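Side-chain contacts in paraflagellar rod component (Trypanosoma brucei, PDB 2Q0X), which is of unknown function but adopts the alpha/beta-hydrolase fold and is probably a component of the paraflagellar rod: residues E92-D95 with D96-I100; I185-P189 with A190-G194. One frame throughout, in Å; residues are numbered along the deposited sequence.

Interaction 1: E92-D95 with D96-I100; sequences EDVD and DLIGI
Asp-93 O accepts two hydrogen bonds, one from Leu-97 N at 3.2 Å and one from the hydroxyl of Tyr-20 in strand 13-21. Glu-92 O receives Asp-96 N at 3.0 Å, the N-H pointing at it within 17° of straight, while the carboxylate of Asp-96 folds back beside the same carbonyl. That folding follows from CG of Asp-96 lying beside its own backbone N (chi1 -62°), which brings CG to 3.2 Å from Glu-92 O. The contact is one of acceptor against acceptor and gains no bond. Asp-96 OD2 also stands 4.3 Å from Asp-93 OD1, a like-charge pair that is probably eased on one side by Gln-85, whose NE2 binds Asp-93 OD2. Two residues on, Ile-98 N binds Val-94 O at 2.9 Å, and Ile-98 CG1 lies 3.4 Å from that oxygen. Asp-95 OD1 passes 4.0 Å from Ile-98 CD1. This buried carboxylate is satisfied from outside: OD1 by Ser-129 OG, OD2 by Ala-130 N. Leu-125 of helix 119-128 packs against Val-94, Asp-95 and Ile-98, while Leu-97 and Ile-98 both reach Leu-42 of strand 40-44. The i to i+4 bonding, with apolar residues turned inward, is that of an amphipathic alpha-helix laid on the central sheet of an alpha/beta-hydrolase fold.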
ATOM      1  N   GLU A  92      -8.893   2.867  14.699  1.00 25.54           N
ATOM      2  CA  GLU A  92     -10.214   2.287  14.570  1.00 26.06           C
ATOM      3  C   GLU A  92     -10.276   1.179  13.517  1.00 25.52           C
ATOM      4  O   GLU A  92     -10.832   0.121  13.774  1.00 24.93           O
ATOM      5  CB  GLU A  92     -11.242   3.376  14.259  1.00 26.68           C
ATOM      6  CG  GLU A  92     -12.655   2.849  14.193  1.00 28.70           C
ATOM      7  CD  GLU A  92     -13.691   3.940  14.206  1.00 31.35           C
ATOM      8  OE1 GLU A  92     -13.455   5.006  13.575  1.00 33.80           O
ATOM      9  OE2 GLU A  92     -14.760   3.716  14.826  1.00 32.81           O
ATOM     10  N   ASP A  93      -9.711   1.431  12.335  1.00 25.47           N
ATOM     11  CA  ASP A  93      -9.582   0.400  11.297  1.00 25.18           C
ATOM     12  C   ASP A  93      -8.808  -0.822  11.781  1.00 24.58           C
ATOM     13  O   ASP A  93      -9.208  -1.949  11.521  1.00 24.77           O
ATOM     14  CB  ASP A  93      -8.877   0.963  10.054  1.00 25.74           C
ATOM     15  CG  ASP A  93      -9.663   2.053   9.385  1.00 25.52           C
ATOM     16  OD1 ASP A  93     -10.881   2.114   9.580  1.00 26.21           O
ATOM     17  OD2 ASP A  93      -9.050   2.864   8.682  1.00 27.19           O
ATOM     18  N   VAL A  94      -7.708  -0.599  12.487  1.00 24.12           N
ATOM     19  CA  VAL A  94      -6.957  -1.699  13.109  1.00 23.68           C
ATOM     20  C   VAL A  94      -7.780  -2.469  14.156  1.00 23.76           C
ATOM     21  O   VAL A  94      -7.704  -3.707  14.215  1.00 23.59           O
ATOM     22  CB  VAL A  94      -5.599  -1.224  13.672  1.00 23.80           C
ATOM     23  CG1 VAL A  94      -4.850  -2.393  14.335  1.00 23.95           C
ATOM     24  CG2 VAL A  94      -4.715  -0.615  12.506  1.00 22.21           C
ATOM     25  N   ASP A  95      -8.589  -1.747  14.943  1.00 23.65           N
ATOM     26  CA  ASP A  95      -9.456  -2.384  15.942  1.00 23.74           C
ATOM     27  C   ASP A  95     -10.524  -3.277  15.322  1.00 23.67           C
ATOM     28  O   ASP A  95     -10.829  -4.347  15.839  1.00 23.01           O
ATOM     29  CB  ASP A  95     -10.113  -1.343  16.840  1.00 23.84           C
ATOM     30  CG  ASP A  95     -10.434  -1.895  18.220  1.00 24.22           C
ATOM     31  OD1 ASP A  95      -9.602  -2.675  18.758  1.00 24.78           O
ATOM     32  OD2 ASP A  95     -11.522  -1.563  18.742  1.00 23.67           O
ATOM     33  N   ASP A  96     -11.075  -2.825  14.200  1.00 24.22           N
ATOM     34  CA  ASP A  96     -11.972  -3.630  13.372  1.00 24.48           C
ATOM     35  C   ASP A  96     -11.297  -4.925  12.885  1.00 23.98           C
ATOM     36  O   ASP A  96     -11.924  -5.979  12.826  1.00 24.14           O
ATOM     37  CB  ASP A  96     -12.470  -2.818  12.155  1.00 24.96           C
ATOM     38  CG  ASP A  96     -13.286  -1.567  12.552  1.00 26.59           C
ATOM     39  OD1 ASP A  96     -13.788  -1.514  13.707  1.00 27.95           O
ATOM     40  OD2 ASP A  96     -13.433  -0.637  11.703  1.00 28.54           O
ATOM     41  N   LEU A  97     -10.024  -4.857  12.520  1.00 23.52           N
ATOM     42  CA  LEU A  97      -9.296  -6.068  12.128  1.00 22.48           C
ATOM     43  C   LEU A  97      -9.116  -7.004  13.333  1.00 21.67           C
ATOM     44  O   LEU A  97      -9.334  -8.209  13.224  1.00 21.08           O
ATOM     45  CB  LEU A  97      -7.940  -5.719  11.496  1.00 22.50           C
ATOM     46  CG  LEU A  97      -7.045  -6.913  11.161  1.00 22.47           C
ATOM     47  CD1 LEU A  97      -7.825  -7.955  10.304  1.00 21.00           C
ATOM     48  CD2 LEU A  97      -5.690  -6.482  10.531  1.00 22.68           C
ATOM     49  N   ILE A  98      -8.736  -6.446  14.478  1.00 20.89           N
ATOM     50  CA  ILE A  98      -8.633  -7.235  15.702  1.00 20.42           C
ATOM     51  C   ILE A  98      -9.936  -8.002  15.976  1.00 20.49           C
ATOM     52  O   ILE A  98      -9.908  -9.205  16.226  1.00 20.58           O
ATOM     53  CB  ILE A  98      -8.223  -6.383  16.915  1.00 20.38           C
ATOM     54  CG1 ILE A  98      -6.799  -5.841  16.719  1.00 20.43           C
ATOM     55  CG2 ILE A  98      -8.301  -7.202  18.225  1.00 19.24           C
ATOM     56  CD1 ILE A  98      -6.366  -4.805  17.803  1.00 19.85           C
ATOM     57  N   GLY A  99     -11.070  -7.307  15.911  1.00 20.36           N
ATOM     58  CA  GLY A  99     -12.362  -7.942  15.997  1.00 20.10           C
ATOM     59  C   GLY A  99     -12.592  -9.091  15.026  1.00 20.13           C
ATOM     60  O   GLY A  99     -13.110 -10.158  15.410  1.00 19.74           O
ATOM     61  N   ILE A 100     -12.240  -8.872  13.763  1.00 20.16           N
ATOM     62  CA  ILE A 100     -12.323  -9.913  12.739  1.00 20.43           C
ATOM     63  C   ILE A 100     -11.447 -11.118  13.096  1.00 20.12           C
ATOM     64  O   ILE A 100     -11.880 -12.259  13.039  1.00 19.64           O
ATOM     65  CB  ILE A 100     -11.900  -9.356  11.365  1.00 21.17           C
ATOM     66  CG1 ILE A 100     -13.006  -8.464  10.797  1.00 21.61           C
ATOM     67  CG2 ILE A 100     -11.501 -10.498  10.381  1.00 21.05           C
ATOM     68  CD1 ILE A 100     -12.466  -7.465   9.741  1.00 22.14           C
TER

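Interaction 2: I185-P189 with A190-G194; sequences IPITP and ARLAG
Thr-188 OG1 accepts from Arg-191 N at 3.3 Å, a weak capping bond bent to 144°. The hydroxyl sits between its own backbone N and carbonyl carbon (chi1 60°), a rotation that turns it back over the first turn of the helix and sets it 3.5 Å from Arg-191 CG. Thr-188 O faces the same turn and takes weak bonds from both Arg-191 N and Leu-192 N. The next carbonyl makes a shorter link, Pro-189 O to Ala-193 N at 2.8 Å. Ahead of the cap, Ile-187 lays its side chain across Leu-192 at about a right angle: CD1 meets Leu-192 CG at 3.7 Å and CG2 meets Leu-192 CD1 at 3.9 Å. Ile-187 CG1 also rests 3.9 Å from Arg-191 CB. Beyond this shell, Gln-47 NE2 binds the capping hydroxyl. The arginine chain, bent at chi2 and chi3, carries its guanidinium away to a salt bridge with Asp-90 and hydrogen bonds with Gln-120 and Ser-77. Leu-192 and Ala-193 pack on Val-164 of helix 154-170, while Ile-80 of the second subunit touches Thr-188. A threonine N-cap followed by proline at the first helical position, with Ile-187 before the cap packed on Leu-192 in the manner of a hydrophobic staple, characterises this start of a short helix.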
ATOM      1  N   ILE A 185      10.976  11.262  10.025  1.00 40.89           N
ATOM      2  CA  ILE A 185      10.369  10.075   9.450  1.00 40.08           C
ATOM      3  C   ILE A 185       9.236  10.539   8.521  1.00 39.73           C
ATOM      4  O   ILE A 185       8.555  11.515   8.842  1.00 39.48           O
ATOM      5  CB  ILE A 185       9.843   9.158  10.582  1.00 40.29           C
ATOM      6  CG1 ILE A 185      11.027   8.584  11.384  1.00 40.01           C
ATOM      7  CG2 ILE A 185       8.947   8.040  10.025  1.00 40.33           C
ATOM      8  CD1 ILE A 185      10.617   7.940  12.684  1.00 39.38           C
ATOM      9  N   PRO A 186       9.051   9.878   7.354  1.00 39.22           N
ATOM     10  CA  PRO A 186       7.935  10.269   6.484  1.00 39.10           C
ATOM     11  C   PRO A 186       6.550  10.138   7.122  1.00 39.23           C
ATOM     12  O   PRO A 186       6.205   9.091   7.682  1.00 39.34           O
ATOM     13  CB  PRO A 186       8.079   9.342   5.276  1.00 39.13           C
ATOM     14  CG  PRO A 186       9.479   8.887   5.296  1.00 39.22           C
ATOM     15  CD  PRO A 186       9.864   8.810   6.743  1.00 39.06           C
ATOM     16  N   ILE A 187       5.772  11.211   7.041  1.00 39.44           N
ATOM     17  CA  ILE A 187       4.501  11.313   7.751  1.00 39.58           C
ATOM     18  C   ILE A 187       3.622  12.391   7.115  1.00 39.69           C
ATOM     19  O   ILE A 187       4.130  13.434   6.660  1.00 39.80           O
ATOM     20  CB  ILE A 187       4.736  11.623   9.260  1.00 39.70           C
ATOM     21  CG1 ILE A 187       3.425  11.558  10.056  1.00 39.74           C
ATOM     22  CG2 ILE A 187       5.420  12.992   9.442  1.00 39.72           C
ATOM     23  CD1 ILE A 187       3.621  11.349  11.555  1.00 39.40           C
ATOM     24  N   THR A 188       2.314  12.141   7.061  1.00 39.63           N
ATOM     25  CA  THR A 188       1.393  13.123   6.506  1.00 39.52           C
ATOM     26  C   THR A 188       1.015  14.131   7.586  1.00 39.53           C
ATOM     27  O   THR A 188       0.981  13.786   8.764  1.00 39.56           O
ATOM     28  CB  THR A 188       0.120  12.478   5.889  1.00 39.53           C
ATOM     29  OG1 THR A 188      -0.594  11.734   6.881  1.00 39.56           O
ATOM     30  CG2 THR A 188       0.472  11.580   4.733  1.00 39.35           C
ATOM     31  N   PRO A 189       0.778  15.398   7.197  1.00 39.50           N
ATOM     32  CA  PRO A 189       0.253  16.361   8.175  1.00 39.70           C
ATOM     33  C   PRO A 189      -0.994  15.851   8.915  1.00 39.69           C
ATOM     34  O   PRO A 189      -1.111  16.057  10.123  1.00 39.72           O
ATOM     35  CB  PRO A 189      -0.057  17.601   7.332  1.00 39.72           C
ATOM     36  CG  PRO A 189       0.866  17.500   6.145  1.00 39.53           C
ATOM     37  CD  PRO A 189       1.024  16.014   5.882  1.00 39.43           C
ATOM     38  N   ALA A 190      -1.887  15.172   8.198  1.00 39.72           N
ATOM     39  CA  ALA A 190      -3.108  14.640   8.791  1.00 39.78           C
ATOM     40  C   ALA A 190      -2.822  13.657   9.914  1.00 39.89           C
ATOM     41  O   ALA A 190      -3.574  13.587  10.865  1.00 40.25           O
ATOM     42  CB  ALA A 190      -3.983  13.991   7.737  1.00 39.64           C
ATOM     43  N   ARG A 191      -1.747  12.884   9.808  1.00 39.99           N
ATOM     44  CA  ARG A 191      -1.373  11.974  10.894  1.00 40.06           C
ATOM     45  C   ARG A 191      -0.827  12.728  12.120  1.00 39.99           C
ATOM     46  O   ARG A 191      -1.087  12.342  13.249  1.00 40.07           O
ATOM     47  CB  ARG A 191      -0.398  10.891  10.402  1.00 39.93           C
ATOM     48  CG  ARG A 191      -1.100   9.741   9.680  1.00 39.64           C
ATOM     49  CD  ARG A 191      -1.870   8.828  10.656  1.00 39.83           C
ATOM     50  NE  ARG A 191      -0.999   8.216  11.670  1.00 39.32           N
ATOM     51  CZ  ARG A 191      -0.272   7.112  11.495  1.00 39.33           C
ATOM     52  NH1 ARG A 191      -0.289   6.445  10.343  1.00 39.72           N
ATOM     53  NH2 ARG A 191       0.497   6.663  12.478  1.00 39.19           N
ATOM     54  N   LEU A 192      -0.124  13.829  11.894  1.00 40.05           N
ATOM     55  CA  LEU A 192       0.389  14.639  12.992  1.00 40.09           C
ATOM     56  C   LEU A 192      -0.724  15.467  13.663  1.00 40.42           C
ATOM     57  O   LEU A 192      -0.688  15.689  14.891  1.00 40.72           O
ATOM     58  CB  LEU A 192       1.527  15.548  12.507  1.00 39.97           C
ATOM     59  CG  LEU A 192       2.927  14.936  12.312  1.00 39.48           C
ATOM     60  CD1 LEU A 192       3.810  15.856  11.483  1.00 38.23           C
ATOM     61  CD2 LEU A 192       3.591  14.631  13.686  1.00 39.43           C
ATOM     62  N   ALA A 193      -1.726  15.877  12.877  1.00 40.44           N
ATOM     63  CA  ALA A 193      -2.749  16.838  13.333  1.00 40.60           C
ATOM     64  C   ALA A 193      -3.722  16.313  14.398  1.00 40.78           C
ATOM     65  O   ALA A 193      -4.221  17.078  15.221  1.00 40.64           O
ATOM     66  CB  ALA A 193      -3.533  17.398  12.131  1.00 40.52           C
ATOM     67  N   GLY A 194      -3.990  15.013  14.397  1.00 41.06           N
ATOM     68  CA  GLY A 194      -4.902  14.428  15.381  1.00 40.99           C
ATOM     69  C   GLY A 194      -4.302  14.244  16.756  1.00 40.98           C
ATOM     70  O   GLY A 194      -5.003  13.834  17.681  1.00 41.54           O
TER

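How the interactions relate
Interaction 1 comes first along the chain, within helix 87-104; interaction 2 follows at the start of the short helix 189-193, after helix 154-170. Their centres lie 21 Å apart and their nearest atoms about 9 Å, so they do not touch. The first belongs to a helix packed on the main mixed sheet, the second to a region inserted between strands 135-143 and 227-232. A side chain joins the two elements: the salt bridge of Arg-191 ends on helix 87-104, just ahead of residues 92-95. Helix 87-104 thus touches both the core sheet and, near its start, the inserted region.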